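Local coordinates for protein flagellar assembly factor FliW (Geobacillus thermodenitrificans, PDB 5DMD) that probably acts as an anti-CsrA protein, binding CsrA to relieve repression of flagellin translation, and also binds flagellin and takes part in flagellum assembly, at residues Q34-Q39 / Q49-P54; Y93-V98 / A111-N116; F102-A107 / K135-P140. The protein carries 1 engineered substitution. All coordinates share one frame; numbering follows the deposited sequence.

Contact 1: Q34-Q39 / Q49-P54; sequences QFVLLQ and QSVNTP. Engineered in segment 34-39: Gln39 (natural residue Pro).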
ATOM      1  N   GLN A  34      12.346   5.335   0.322  1.00 15.47           N
ATOM      2  CA  GLN A  34      12.313   5.211  -1.129  1.00 17.20           C
ATOM      3  C   GLN A  34      11.723   3.861  -1.499  1.00 18.60           C
ATOM      4  O   GLN A  34      12.262   2.816  -1.106  1.00 15.80           O
ATOM      5  CB  GLN A  34      13.714   5.342  -1.718  1.00 14.47           C
ATOM      6  CG  GLN A  34      14.265   6.749  -1.668  1.00 22.64           C
ATOM      7  CD  GLN A  34      15.766   6.776  -1.840  1.00 40.38           C
ATOM      8  OE1 GLN A  34      16.282   7.427  -2.744  1.00 35.66           O
ATOM      9  NE2 GLN A  34      16.475   6.064  -0.975  1.00 42.59           N
ATOM     10  N   PHE A  35      10.629   3.886  -2.260  1.00 14.85           N
ATOM     11  CA  PHE A  35       9.962   2.675  -2.714  1.00 13.60           C
ATOM     12  C   PHE A  35       9.640   2.778  -4.195  1.00 17.42           C
ATOM     13  O   PHE A  35       9.492   3.864  -4.761  1.00 16.30           O
ATOM     14  CB  PHE A  35       8.639   2.461  -1.960  1.00 15.08           C
ATOM     15  CG  PHE A  35       8.814   2.024  -0.545  1.00 14.37           C
ATOM     16  CD1 PHE A  35       8.984   2.952   0.475  1.00 16.58           C
ATOM     17  CD2 PHE A  35       8.791   0.675  -0.223  1.00 15.59           C
ATOM     18  CE1 PHE A  35       9.146   2.526   1.798  1.00 17.19           C
ATOM     19  CE2 PHE A  35       8.962   0.246   1.084  1.00 18.09           C
ATOM     20  CZ  PHE A  35       9.134   1.173   2.097  1.00 17.07           C
ATOM     21  N   VAL A  36       9.522   1.625  -4.823  1.00 14.35           N
ATOM     22  CA  VAL A  36       8.990   1.536  -6.175  0.58 14.06           C
ATOM     23  C   VAL A  36       7.788   0.606  -6.132  1.00 15.96           C
ATOM     24  O   VAL A  36       7.713  -0.297  -5.291  1.00 18.84           O
ATOM     25  CB  VAL A  36      10.052   1.059  -7.200  0.58 15.81           C
ATOM     26  CG1 VAL A  36      10.641  -0.287  -6.799  0.58 12.24           C
ATOM     27  CG2 VAL A  36       9.489   1.006  -8.613  0.58 35.56           C
ATOM     28  N   LEU A  37       6.823   0.856  -7.011  1.00 15.72           N
ATOM     29  CA  LEU A  37       5.616   0.046  -7.113  1.00 17.82           C
ATOM     30  C   LEU A  37       5.759  -0.869  -8.317  1.00 18.82           C
ATOM     31  O   LEU A  37       5.898  -0.391  -9.445  1.00 23.33           O
ATOM     32  CB  LEU A  37       4.375   0.926  -7.255  1.00 18.24           C
ATOM     33  CG  LEU A  37       3.767   1.555  -5.997  1.00 22.19           C
ATOM     34  CD1 LEU A  37       4.762   2.416  -5.229  1.00 32.26           C
ATOM     35  CD2 LEU A  37       2.545   2.376  -6.373  1.00 28.85           C
ATOM     36  N   LEU A  38       5.718  -2.178  -8.079  1.00 18.44           N
ATOM     37  CA  LEU A  38       5.979  -3.171  -9.114  1.00 17.64           C
ATOM     38  C   LEU A  38       4.769  -4.074  -9.271  1.00 21.50           C
ATOM     39  O   LEU A  38       4.413  -4.806  -8.344  1.00 23.04           O
ATOM     40  CB  LEU A  38       7.215  -4.005  -8.774  1.00 18.98           C
ATOM     41  CG  LEU A  38       8.495  -3.258  -8.429  1.00 18.14           C
ATOM     42  CD1 LEU A  38       9.545  -4.222  -7.894  1.00 21.60           C
ATOM     43  CD2 LEU A  38       9.013  -2.553  -9.696  1.00 20.59           C
ATOM     44  N   GLN A  39       4.165  -4.047 -10.454  1.00 25.86           N
ATOM     45  CA  GLN A  39       3.015  -4.899 -10.712  1.00 29.97           C
ATOM     46  C   GLN A  39       3.411  -6.370 -10.636  1.00 26.17           C
ATOM     47  O   GLN A  39       4.463  -6.780 -11.142  1.00 30.10           O
ATOM     48  CB  GLN A  39       2.419  -4.574 -12.081  1.00 42.24           C
ATOM     49  CG  GLN A  39       1.751  -3.206 -12.136  1.00 54.12           C
ATOM     50  CD  GLN A  39       0.865  -3.029 -13.353  1.00 72.34           C
ATOM     51  OE1 GLN A  39       1.351  -2.894 -14.477  1.00 68.92           O
ATOM     52  NE2 GLN A  39      -0.446  -3.029 -13.133  1.00 70.75           N
ATOM     53  N   GLN A  49       7.895  -2.007  -3.041  1.00 13.69           N
ATOM     54  CA  GLN A  49       9.240  -2.575  -2.928  1.00 14.74           C
ATOM     55  C   GLN A  49      10.234  -1.512  -2.480  1.00 13.34           C
ATOM     56  O   GLN A  49      10.411  -0.497  -3.161  1.00 14.97           O
ATOM     57  CB  GLN A  49       9.679  -3.133  -4.283  1.00 13.89           C
ATOM     58  CG  GLN A  49      11.113  -3.641  -4.318  1.00 12.15           C
ATOM     59  CD  GLN A  49      11.307  -4.891  -3.484  1.00 14.43           C
ATOM     60  OE1 GLN A  49      10.667  -5.917  -3.715  1.00 15.07           O
ATOM     61  NE2 GLN A  49      12.172  -4.794  -2.477  1.00 16.01           N
ATOM     62  N   SER A  50      10.901  -1.751  -1.354  1.00 14.69           N
ATOM     63  CA  SER A  50      11.971  -0.862  -0.931  1.00 13.88           C
ATOM     64  C   SER A  50      13.118  -0.892  -1.936  1.00 14.82           C
ATOM     65  O   SER A  50      13.534  -1.956  -2.402  1.00 16.08           O
ATOM     66  CB  SER A  50      12.505  -1.303   0.432  1.00 14.78           C
ATOM     67  OG  SER A  50      13.706  -0.607   0.719  1.00 16.98           O
ATOM     68  N   VAL A  51      13.652   0.292  -2.252  1.00 14.37           N
ATOM     69  CA  VAL A  51      14.824   0.431  -3.118  1.00 15.39           C
ATOM     70  C   VAL A  51      16.122   0.110  -2.397  1.00 18.12           C
ATOM     71  O   VAL A  51      17.146  -0.129  -3.048  1.00 20.34           O
ATOM     72  CB  VAL A  51      14.775   1.875  -3.655  1.00 21.53           C
ATOM     73  CG1 VAL A  51      16.039   2.255  -4.417  1.00 27.08           C
ATOM     74  CG2 VAL A  51      13.565   2.065  -4.521  1.00 18.90           C
ATOM     75  N   ASN A  52      16.102   0.055  -1.064  1.00 16.41           N
ATOM     76  CA  ASN A  52      17.309  -0.188  -0.291  1.00 20.74           C
ATOM     77  C   ASN A  52      17.350  -1.550   0.382  1.00 21.59           C
ATOM     78  O   ASN A  52      18.446  -2.041   0.667  1.00 28.85           O
ATOM     79  CB  ASN A  52      17.466   0.896   0.784  1.00 22.42           C
ATOM     80  CG  ASN A  52      17.645   2.262   0.186  1.00 25.88           C
ATOM     81  OD1 ASN A  52      18.682   2.547  -0.411  1.00 27.05           O
ATOM     82  ND2 ASN A  52      16.633   3.115   0.324  1.00 24.28           N
ATOM     83  N   THR A  53      16.200  -2.168   0.642  1.00 18.30           N
ATOM     84  CA  THR A  53      16.117  -3.410   1.408  1.00 16.96           C
ATOM     85  C   THR A  53      15.296  -4.426   0.620  1.00 16.32           C
ATOM     86  O   THR A  53      14.054  -4.356   0.622  1.00 17.52           O
ATOM     87  CB  THR A  53      15.468  -3.151   2.764  1.00 21.75           C
ATOM     88  OG1 THR A  53      16.183  -2.116   3.443  1.00 27.19           O
ATOM     89  CG2 THR A  53      15.504  -4.411   3.617  1.00 26.95           C
ATOM     90  N   PRO A  54      15.945  -5.382  -0.055  1.00 16.52           N
ATOM     91  CA  PRO A  54      15.193  -6.297  -0.934  1.00 17.90           C
ATOM     92  C   PRO A  54      14.043  -7.030  -0.258  1.00 23.47           C
ATOM     93  O   PRO A  54      12.987  -7.211  -0.876  1.00 21.65           O
ATOM     94  CB  PRO A  54      16.279  -7.266  -1.436  1.00 19.64           C
ATOM     95  CG  PRO A  54      17.538  -6.458  -1.403  1.00 21.81           C
ATOM     96  CD  PRO A  54      17.403  -5.529  -0.217  1.00 16.89           C
TER
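Val36 and Gln49 face each other as an antiparallel hydrogen-bonded pair, an example of how a β-hairpin is fastened where one strand gives way to a turn. Val36 N donates to Gln49 O and Gln49 N returns a bond to Val36 O, both 2.8 Å long. Two residues along each strand, past the non-hydrogen-bonded pair Phe35 and Ser50, Val51 N reaches Gln34 O (3.1 Å), nearly straight but from above the carbonyl plane. Leu38 CD1 packs 3.8 Å from Gln49 CB. On the other face the Phe35 ring lies beside the Ser50 backbone, its CE2 3.9 Å from Ser50 CB. A bend at chi2 (69°) brings Gln49 NE2 back to its own segment to donate to Ser50 O (3.1 Å) and Pro54 O (3.0 Å), while OE1 takes the N-H of Lys7. An alanine here would probably leave Ser50 O and Pro54 O without this donor and Lys7 N without its acceptor. Ser50 OG accepts from Asn52 N and Thr53 N, closing an ST turn and an ST motif, and also bonds Glu32. Strand 34-39 bonds strand 20-21 through Phe35 and Val20, Phe22 meets the Phe35 ring edge-to-face, and strand 45-50 continues the sheet to strand 57-61.

Contact 2: Y93-V98 / A111-N116; sequences YVILTV and APIVIN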
ATOM      1  N   TYR A  93      -3.988   2.420  -1.751  1.00 14.02           N
ATOM      2  CA  TYR A  93      -3.717   0.989  -1.700  1.00 13.86           C
ATOM      3  C   TYR A  93      -3.884   0.541  -0.265  1.00 15.69           C
ATOM      4  O   TYR A  93      -3.714   1.334   0.666  1.00 16.06           O
ATOM      5  CB  TYR A  93      -2.274   0.655  -2.125  1.00 15.05           C
ATOM      6  CG  TYR A  93      -1.942   1.143  -3.521  1.00 13.59           C
ATOM      7  CD1 TYR A  93      -2.310   0.411  -4.638  1.00 18.31           C
ATOM      8  CD2 TYR A  93      -1.281   2.346  -3.714  1.00 16.58           C
ATOM      9  CE1 TYR A  93      -2.028   0.865  -5.912  1.00 21.55           C
ATOM     10  CE2 TYR A  93      -0.992   2.809  -4.988  1.00 18.09           C
ATOM     11  CZ  TYR A  93      -1.362   2.065  -6.077  1.00 20.58           C
ATOM     12  OH  TYR A  93      -1.064   2.533  -7.343  1.00 28.40           O
ATOM     13  N   VAL A  94      -4.205  -0.739  -0.087  1.00 14.55           N
ATOM     14  CA  VAL A  94      -4.126  -1.360   1.233  1.00 16.08           C
ATOM     15  C   VAL A  94      -3.216  -2.578   1.166  1.00 18.88           C
ATOM     16  O   VAL A  94      -3.104  -3.240   0.129  1.00 16.01           O
ATOM     17  CB  VAL A  94      -5.503  -1.719   1.828  1.00 14.61           C
ATOM     18  CG1 VAL A  94      -6.281  -0.446   2.191  1.00 14.46           C
ATOM     19  CG2 VAL A  94      -6.296  -2.595   0.857  1.00 15.81           C
ATOM     20  N   ILE A  95      -2.575  -2.876   2.279  1.00 14.44           N
ATOM     21  CA  ILE A  95      -1.610  -3.969   2.346  1.00 14.34           C
ATOM     22  C   ILE A  95      -2.292  -5.257   2.762  1.00 14.49           C
ATOM     23  O   ILE A  95      -3.071  -5.288   3.718  1.00 15.91           O
ATOM     24  CB  ILE A  95      -0.451  -3.610   3.287  1.00 14.13           C
ATOM     25  CG1 ILE A  95       0.263  -2.378   2.753  1.00 18.14           C
ATOM     26  CG2 ILE A  95       0.541  -4.779   3.432  1.00 16.29           C
ATOM     27  CD1 ILE A  95       1.344  -1.857   3.654  1.00 18.07           C
ATOM     28  N   LEU A  96      -1.963  -6.338   2.065  1.00 16.11           N
ATOM     29  CA  LEU A  96      -2.520  -7.646   2.356  1.00 15.65           C
ATOM     30  C   LEU A  96      -1.648  -8.428   3.325  1.00 18.01           C
ATOM     31  O   LEU A  96      -0.418  -8.332   3.313  1.00 22.13           O
ATOM     32  CB  LEU A  96      -2.668  -8.461   1.071  1.00 17.53           C
ATOM     33  CG  LEU A  96      -3.493  -7.870  -0.071  1.00 18.42           C
ATOM     34  CD1 LEU A  96      -3.671  -8.919  -1.173  1.00 22.78           C
ATOM     35  CD2 LEU A  96      -4.845  -7.370   0.433  1.00 16.05           C
ATOM     36  N   THR A  97      -2.305  -9.230   4.152  1.00 17.12           N
ATOM     37  CA  THR A  97      -1.655 -10.306   4.891  1.00 19.91           C
ATOM     38  C   THR A  97      -2.068 -11.568   4.149  1.00 22.97           C
ATOM     39  O   THR A  97      -3.193 -12.052   4.299  1.00 21.21           O
ATOM     40  CB  THR A  97      -2.111 -10.307   6.343  1.00 23.48           C
ATOM     41  OG1 THR A  97      -1.758  -9.049   6.932  1.00 25.00           O
ATOM     42  CG2 THR A  97      -1.408 -11.413   7.118  1.00 27.26           C
ATOM     43  N   VAL A  98      -1.154 -12.078   3.324  1.00 23.02           N
ATOM     44  CA  VAL A  98      -1.452 -13.162   2.396  1.00 22.38           C
ATOM     45  C   VAL A  98      -1.506 -14.483   3.146  1.00 24.18           C
ATOM     46  O   VAL A  98      -0.561 -14.853   3.853  1.00 29.59           O
ATOM     47  CB  VAL A  98      -0.413 -13.205   1.262  1.00 23.44           C
ATOM     48  CG1 VAL A  98      -0.770 -14.297   0.263  1.00 26.56           C
ATOM     49  CG2 VAL A  98      -0.357 -11.865   0.563  1.00 23.29           C
ATOM     50  N   ALA A 111      -5.029   1.226   7.769  1.00 14.05           N
ATOM     51  CA  ALA A 111      -3.738   1.863   7.496  1.00 13.60           C
ATOM     52  C   ALA A 111      -3.412   1.843   6.010  1.00 14.54           C
ATOM     53  O   ALA A 111      -2.447   1.201   5.581  1.00 12.83           O
ATOM     54  CB  ALA A 111      -2.625   1.218   8.320  1.00 13.74           C
ATOM     55  N   PRO A 112      -4.158   2.592   5.202  1.00 13.19           N
ATOM     56  CA  PRO A 112      -3.888   2.619   3.762  1.00 13.63           C
ATOM     57  C   PRO A 112      -2.585   3.322   3.404  1.00 12.60           C
ATOM     58  O   PRO A 112      -2.091   4.205   4.122  1.00 14.44           O
ATOM     59  CB  PRO A 112      -5.092   3.386   3.192  1.00 14.00           C
ATOM     60  CG  PRO A 112      -5.481   4.300   4.292  1.00 14.15           C
ATOM     61  CD  PRO A 112      -5.261   3.504   5.567  1.00 14.61           C
ATOM     62  N   ILE A 113      -2.034   2.906   2.264  1.00 13.10           N
ATOM     63  CA  ILE A 113      -0.943   3.610   1.588  1.00 12.45           C
ATOM     64  C   ILE A 113      -1.561   4.664   0.675  1.00 12.53           C
ATOM     65  O   ILE A 113      -2.393   4.342  -0.183  1.00 15.03           O
ATOM     66  CB  ILE A 113      -0.087   2.627   0.772  1.00 12.06           C
ATOM     67  CG1 ILE A 113       0.567   1.563   1.672  1.00 13.15           C
ATOM     68  CG2 ILE A 113       0.963   3.378  -0.057  1.00 15.39           C
ATOM     69  CD1 ILE A 113       1.674   2.112   2.557  1.00 15.33           C
ATOM     70  N   VAL A 114      -1.128   5.913   0.824  1.00 11.95           N
ATOM     71  CA  VAL A 114      -1.690   7.047   0.101  1.00 12.44           C
ATOM     72  C   VAL A 114      -0.558   7.689  -0.678  1.00 13.26           C
ATOM     73  O   VAL A 114       0.455   8.078  -0.089  1.00 13.59           O
ATOM     74  CB  VAL A 114      -2.305   8.068   1.070  1.00 15.63           C
ATOM     75  CG1 VAL A 114      -2.881   9.248   0.302  1.00 15.45           C
ATOM     76  CG2 VAL A 114      -3.352   7.394   1.958  1.00 18.35           C
ATOM     77  N   ILE A 115      -0.727   7.821  -1.996  1.00 13.43           N
ATOM     78  CA  ILE A 115       0.325   8.345  -2.857  1.00 14.35           C
ATOM     79  C   ILE A 115      -0.216   9.497  -3.690  1.00 13.55           C
ATOM     80  O   ILE A 115      -1.253   9.357  -4.350  1.00 17.35           O
ATOM     81  CB  ILE A 115       0.900   7.238  -3.761  1.00 12.90           C
ATOM     82  CG1 ILE A 115       1.606   6.189  -2.897  1.00 15.66           C
ATOM     83  CG2 ILE A 115       1.842   7.828  -4.815  1.00 15.53           C
ATOM     84  CD1 ILE A 115       2.080   4.967  -3.657  1.00 17.72           C
ATOM     85  N   ASN A 116       0.484  10.632  -3.664  1.00 12.39           N
ATOM     86  CA  ASN A 116       0.294  11.662  -4.677  1.00 13.85           C
ATOM     87  C   ASN A 116       1.118  11.227  -5.878  1.00 15.26           C
ATOM     88  O   ASN A 116       2.352  11.303  -5.856  1.00 17.61           O
ATOM     89  CB  ASN A 116       0.724  13.040  -4.175  1.00 14.65           C
ATOM     90  CG  ASN A 116       0.464  14.142  -5.205  1.00 16.32           C
ATOM     91  OD1 ASN A 116       0.552  13.915  -6.413  1.00 16.66           O
ATOM     92  ND2 ASN A 116       0.159  15.343  -4.727  1.00 17.46           N
TER
HETATM   93  O   HOH W   1      -2.934  -1.325   4.717  1.00 15.73           O
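Tyr93 and Ile113 hold the close-packed end of this contact. They form an antiparallel hydrogen-bonded pair, in which Tyr93 N donates to Ile113 O (2.9 Å) and Ile113 N to Tyr93 O (2.8 Å), and their side chains leave the same face of the sheet with the two CB atoms 4.1 Å apart. From there the packing spreads along both strands. Ile95 CD1 comes within 4.0 Å of Ile113 CG1; with CG1 anti to the carbonyl carbon (chi1 -61°) and the chain extended beyond it (chi2 175°), this methyl is carried back toward its neighbour. On the other side of Ile113, the CD1 methyl of Ile115 reaches CE2 of the Tyr93 ring, also at 4.0 Å, approaching obliquely. Leu60 of strand 57-61, together with Ile46 and Leu48 of strand 45-50, packs against this group, in which Ile113 and Ile115 are buried within the antiparallel FliW sheet. The segments are the facing parts of a β-hairpin made by strands 90-97 and 106-116, the latter interrupted by a bulge or short loop. Toward Ala111 and Pro112 the fit is looser. Val94 CG1 touches Pro112 CB at 4.1 Å, while the Pro112 carbonyl bonds Val125 and the Val94 backbone bonds Ile61. Between Ile95 and Ala111 a water replaces direct pairing: it accepts from Ile95 N (2.9 Å) and donates to Ala111 O (2.7 Å). Gln124 NE2 is a second donor to Ala111 O, while Ala111 N has a weak bond to Asn108 OD1.

Contact 3: F102-A107 / K135-P140; sequences FDDTTA and KHRLFP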
ATOM      1  N   PHE A 102      -5.103 -18.871  -0.437  1.00 24.70           N
ATOM      2  CA  PHE A 102      -5.194 -17.433  -0.660  1.00 22.13           C
ATOM      3  C   PHE A 102      -6.544 -16.870  -0.233  1.00 21.63           C
ATOM      4  O   PHE A 102      -6.636 -15.686   0.111  1.00 21.54           O
ATOM      5  CB  PHE A 102      -4.954 -17.097  -2.130  1.00 26.37           C
ATOM      6  CG  PHE A 102      -4.999 -15.627  -2.412  1.00 28.94           C
ATOM      7  CD1 PHE A 102      -6.040 -15.080  -3.145  1.00 27.67           C
ATOM      8  CD2 PHE A 102      -4.011 -14.794  -1.929  1.00 30.87           C
ATOM      9  CE1 PHE A 102      -6.084 -13.728  -3.390  1.00 36.76           C
ATOM     10  CE2 PHE A 102      -4.049 -13.440  -2.172  1.00 30.24           C
ATOM     11  CZ  PHE A 102      -5.085 -12.907  -2.899  1.00 30.49           C
ATOM     12  N   ASP A 103      -7.597 -17.692  -0.240  1.00 23.22           N
ATOM     13  CA  ASP A 103      -8.940 -17.208   0.041  1.00 25.94           C
ATOM     14  C   ASP A 103      -9.120 -16.781   1.490  1.00 24.64           C
ATOM     15  O   ASP A 103     -10.179 -16.247   1.829  1.00 22.23           O
ATOM     16  CB  ASP A 103      -9.958 -18.304  -0.288  1.00 33.45           C
ATOM     17  CG  ASP A 103     -11.363 -17.771  -0.412  1.00 42.98           C
ATOM     18  OD1 ASP A 103     -11.607 -17.007  -1.367  1.00 43.94           O
ATOM     19  OD2 ASP A 103     -12.221 -18.118   0.436  1.00 32.94           O
ATOM     20  N   ASP A 104      -8.135 -17.008   2.358  1.00 22.45           N
ATOM     21  CA  ASP A 104      -8.172 -16.529   3.732  1.00 26.30           C
ATOM     22  C   ASP A 104      -7.409 -15.221   3.905  1.00 18.38           C
ATOM     23  O   ASP A 104      -7.220 -14.763   5.035  1.00 23.25           O
ATOM     24  CB  ASP A 104      -7.622 -17.595   4.682  1.00 24.27           C
ATOM     25  CG  ASP A 104      -8.557 -18.779   4.833  1.00 34.81           C
ATOM     26  OD1 ASP A 104      -9.742 -18.665   4.443  1.00 27.37           O
ATOM     27  OD2 ASP A 104      -8.096 -19.832   5.327  1.00 32.56           O
ATOM     28  N   THR A 105      -6.957 -14.622   2.805  1.00 19.22           N
ATOM     29  CA  THR A 105      -6.164 -13.400   2.878  1.00 15.62           C
ATOM     30  C   THR A 105      -7.016 -12.246   3.402  1.00 19.08           C
ATOM     31  O   THR A 105      -8.215 -12.149   3.115  1.00 17.38           O
ATOM     32  CB  THR A 105      -5.622 -13.077   1.489  1.00 17.01           C
ATOM     33  OG1 THR A 105      -4.670 -14.087   1.121  1.00 19.38           O
ATOM     34  CG2 THR A 105      -4.964 -11.698   1.423  1.00 15.64           C
ATOM     35  N   THR A 106      -6.387 -11.373   4.186  1.00 18.16           N
ATOM     36  CA  THR A 106      -7.039 -10.190   4.725  1.00 18.85           C
ATOM     37  C   THR A 106      -6.300  -8.934   4.288  1.00 16.15           C
ATOM     38  O   THR A 106      -5.153  -8.985   3.844  1.00 15.49           O
ATOM     39  CB  THR A 106      -7.095 -10.226   6.257  1.00 18.59           C
ATOM     40  OG1 THR A 106      -5.767 -10.299   6.792  1.00 20.22           O
ATOM     41  CG2 THR A 106      -7.898 -11.428   6.731  1.00 18.63           C
ATOM     42  N   ALA A 107      -6.979  -7.802   4.441  1.00 14.39           N
ATOM     43  CA  ALA A 107      -6.404  -6.487   4.199  1.00 16.71           C
ATOM     44  C   ALA A 107      -6.516  -5.623   5.451  1.00 13.72           C
ATOM     45  O   ALA A 107      -7.479  -5.731   6.215  1.00 16.29           O
ATOM     46  CB  ALA A 107      -7.141  -5.782   3.058  1.00 15.49           C
ATOM     47  N   LYS A 135      -7.678  -6.339   9.967  1.00 20.58           N
ATOM     48  CA  LYS A 135      -7.894  -7.564   9.206  1.00 19.41           C
ATOM     49  C   LYS A 135      -9.334  -7.569   8.719  1.00 20.50           C
ATOM     50  O   LYS A 135     -10.267  -7.660   9.524  1.00 25.99           O
ATOM     51  CB  LYS A 135      -7.596  -8.799  10.059  1.00 26.33           C
ATOM     52  CG  LYS A 135      -6.124  -9.194  10.052  1.00 37.99           C
ATOM     53  CD  LYS A 135      -5.613  -9.505  11.446  1.00 49.76           C
ATOM     54  CE  LYS A 135      -5.960 -10.920  11.865  1.00 60.29           C
ATOM     55  NZ  LYS A 135      -5.136 -11.373  13.022  1.00 73.37           N
ATOM     56  N   HIS A 136      -9.508  -7.429   7.408  1.00 16.54           N
ATOM     57  CA  HIS A 136     -10.793  -7.630   6.747  1.00 16.15           C
ATOM     58  C   HIS A 136     -10.572  -8.679   5.665  1.00 14.42           C
ATOM     59  O   HIS A 136      -9.727  -8.485   4.784  1.00 14.98           O
ATOM     60  CB  HIS A 136     -11.277  -6.337   6.085  1.00 15.54           C
ATOM     61  CG  HIS A 136     -11.692  -5.260   7.043  1.00 15.74           C
ATOM     62  ND1 HIS A 136     -13.006  -4.889   7.223  1.00 14.68           N
ATOM     63  CD2 HIS A 136     -10.960  -4.438   7.832  1.00 16.43           C
ATOM     64  CE1 HIS A 136     -13.071  -3.903   8.102  1.00 18.43           C
ATOM     65  NE2 HIS A 136     -11.842  -3.609   8.485  1.00 20.95           N
ATOM     66  N   ARG A 137     -11.332  -9.778   5.722  1.00 15.80           N
ATOM     67  CA  ARG A 137     -11.261 -10.789   4.670  1.00 18.38           C
ATOM     68  C   ARG A 137     -11.601 -10.206   3.302  1.00 14.86           C
ATOM     69  O   ARG A 137     -12.581  -9.474   3.139  1.00 14.76           O
ATOM     70  CB  ARG A 137     -12.219 -11.952   4.951  1.00 15.89           C
ATOM     71  CG  ARG A 137     -11.764 -12.941   6.011  1.00 17.49           C
ATOM     72  CD  ARG A 137     -12.807 -14.058   6.227  1.00 19.22           C
ATOM     73  NE  ARG A 137     -13.088 -14.796   5.000  1.00 20.97           N
ATOM     74  CZ  ARG A 137     -12.409 -15.863   4.597  1.00 19.23           C
ATOM     75  NH1 ARG A 137     -11.373 -16.324   5.284  1.00 23.63           N
ATOM     76  NH2 ARG A 137     -12.761 -16.469   3.466  1.00 21.14           N
ATOM     77  N   LEU A 138     -10.804 -10.591   2.302  1.00 15.82           N
ATOM     78  CA  LEU A 138     -11.104 -10.233   0.919  1.00 15.22           C
ATOM     79  C   LEU A 138     -12.265 -11.043   0.364  1.00 15.09           C
ATOM     80  O   LEU A 138     -12.901 -10.618  -0.603  1.00 19.60           O
ATOM     81  CB  LEU A 138      -9.882 -10.472   0.031  1.00 14.69           C
ATOM     82  CG  LEU A 138      -8.849  -9.350  -0.073  1.00 17.01           C
ATOM     83  CD1 LEU A 138      -8.200  -9.042   1.274  1.00 20.39           C
ATOM     84  CD2 LEU A 138      -7.793  -9.748  -1.097  1.00 18.81           C
ATOM     85  N   PHE A 139     -12.518 -12.227   0.915  1.00 14.51           N
ATOM     86  CA  PHE A 139     -13.505 -13.140   0.367  1.00 18.66           C
ATOM     87  C   PHE A 139     -14.499 -13.550   1.441  1.00 19.69           C
ATOM     88  O   PHE A 139     -14.161 -13.593   2.630  1.00 16.98           O
ATOM     89  CB  PHE A 139     -12.823 -14.408  -0.179  1.00 19.01           C
ATOM     90  CG  PHE A 139     -11.787 -14.122  -1.230  1.00 20.13           C
ATOM     91  CD1 PHE A 139     -12.144 -14.018  -2.566  1.00 38.77           C
ATOM     92  CD2 PHE A 139     -10.460 -13.968  -0.885  1.00 20.39           C
ATOM     93  CE1 PHE A 139     -11.192 -13.747  -3.534  1.00 38.37           C
ATOM     94  CE2 PHE A 139      -9.501 -13.696  -1.847  1.00 29.42           C
ATOM     95  CZ  PHE A 139      -9.869 -13.588  -3.173  1.00 32.03           C
ATOM     96  N   PRO A 140     -15.735 -13.856   1.056  1.00 19.09           N
ATOM     97  CA  PRO A 140     -16.699 -14.340   2.047  1.00 18.01           C
ATOM     98  C   PRO A 140     -16.235 -15.653   2.662  1.00 18.19           C
ATOM     99  O   PRO A 140     -15.391 -16.368   2.122  1.00 17.74           O
ATOM    100  CB  PRO A 140     -17.989 -14.521   1.239  1.00 23.17           C
ATOM    101  CG  PRO A 140     -17.543 -14.654  -0.174  1.00 31.82           C
ATOM    102  CD  PRO A 140     -16.293 -13.836  -0.307  1.00 21.62           C
TER
HETATM  103  O   HOH W   2     -10.545 -13.705   2.676  1.00 14.61           O
HETATM  104  O   HOH W   3      -9.506 -15.519   7.155  1.00 35.10           O
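Arg137 meets two consecutive aspartates. Arg137 NH1 donates almost straight to Asp104 OD1 (3.0 Å), which lies in the guanidinium plane although it is approached from above the carboxylate plane. A longer salt bridge links Arg137 NH2 to Asp103 OD2 (3.5 Å), an oxygen held more strongly by a salt bridge to Lys142. Phe102 CE1 lies 3.7 Å from Phe139 CE2, with the ring planes 72° apart. Next to the charges, a short antiparallel pairing places strand 136-137 against the start of strand 106-116: Ala107 N bonds His136 O, His136 N bonds Ala107 O, and Leu138 N bonds Thr105 O (3.1 Å). Leu138 CD1 packs on Ala107 CB (3.9 Å), and Leu138 also touches Leu96 of strand 90-97. Further out, groups of its own segment fix the arginine. A bend at chi3 (58°) directs Arg137 NE to Phe139 O (2.9 Å), and NH2 bonds Pro140 O. One water lies over the guanidinium face, donates to Asp103 O and Thr105 O and accepts from Phe139 N; another accepts from Arg137 NH1. The 3-10 turn carrying the aspartates is closed by Thr105, whose N and OG1 both donate to Phe102 O, while OG1 in turn accepts from Ala99 N.

From the N terminus, contact 1 comes first: residues 34-39 and 49-54 close a hairpin and are complete before strand 90-97 begins. Contact 2 then closes the hairpin of residues 93-98 and 111-116. Contact 3 crosses it: residues 102-107 lie within that hairpin but pair with 135-140, closing a 27-residue excursion and bringing strand 136-137 onto the sheet. All three lie on one antiparallel sheet. Contacts 1 and 2 meet where Leu37 CD2 packs on Tyr93 OH (3.7 Å) and Ile115; contacts 2 and 3 share strand 106-116 and join through a probable hydrogen bond from Thr97 N to Thr106 O. Contacts 1 and 3 stay about 13 Å apart at their nearest atoms.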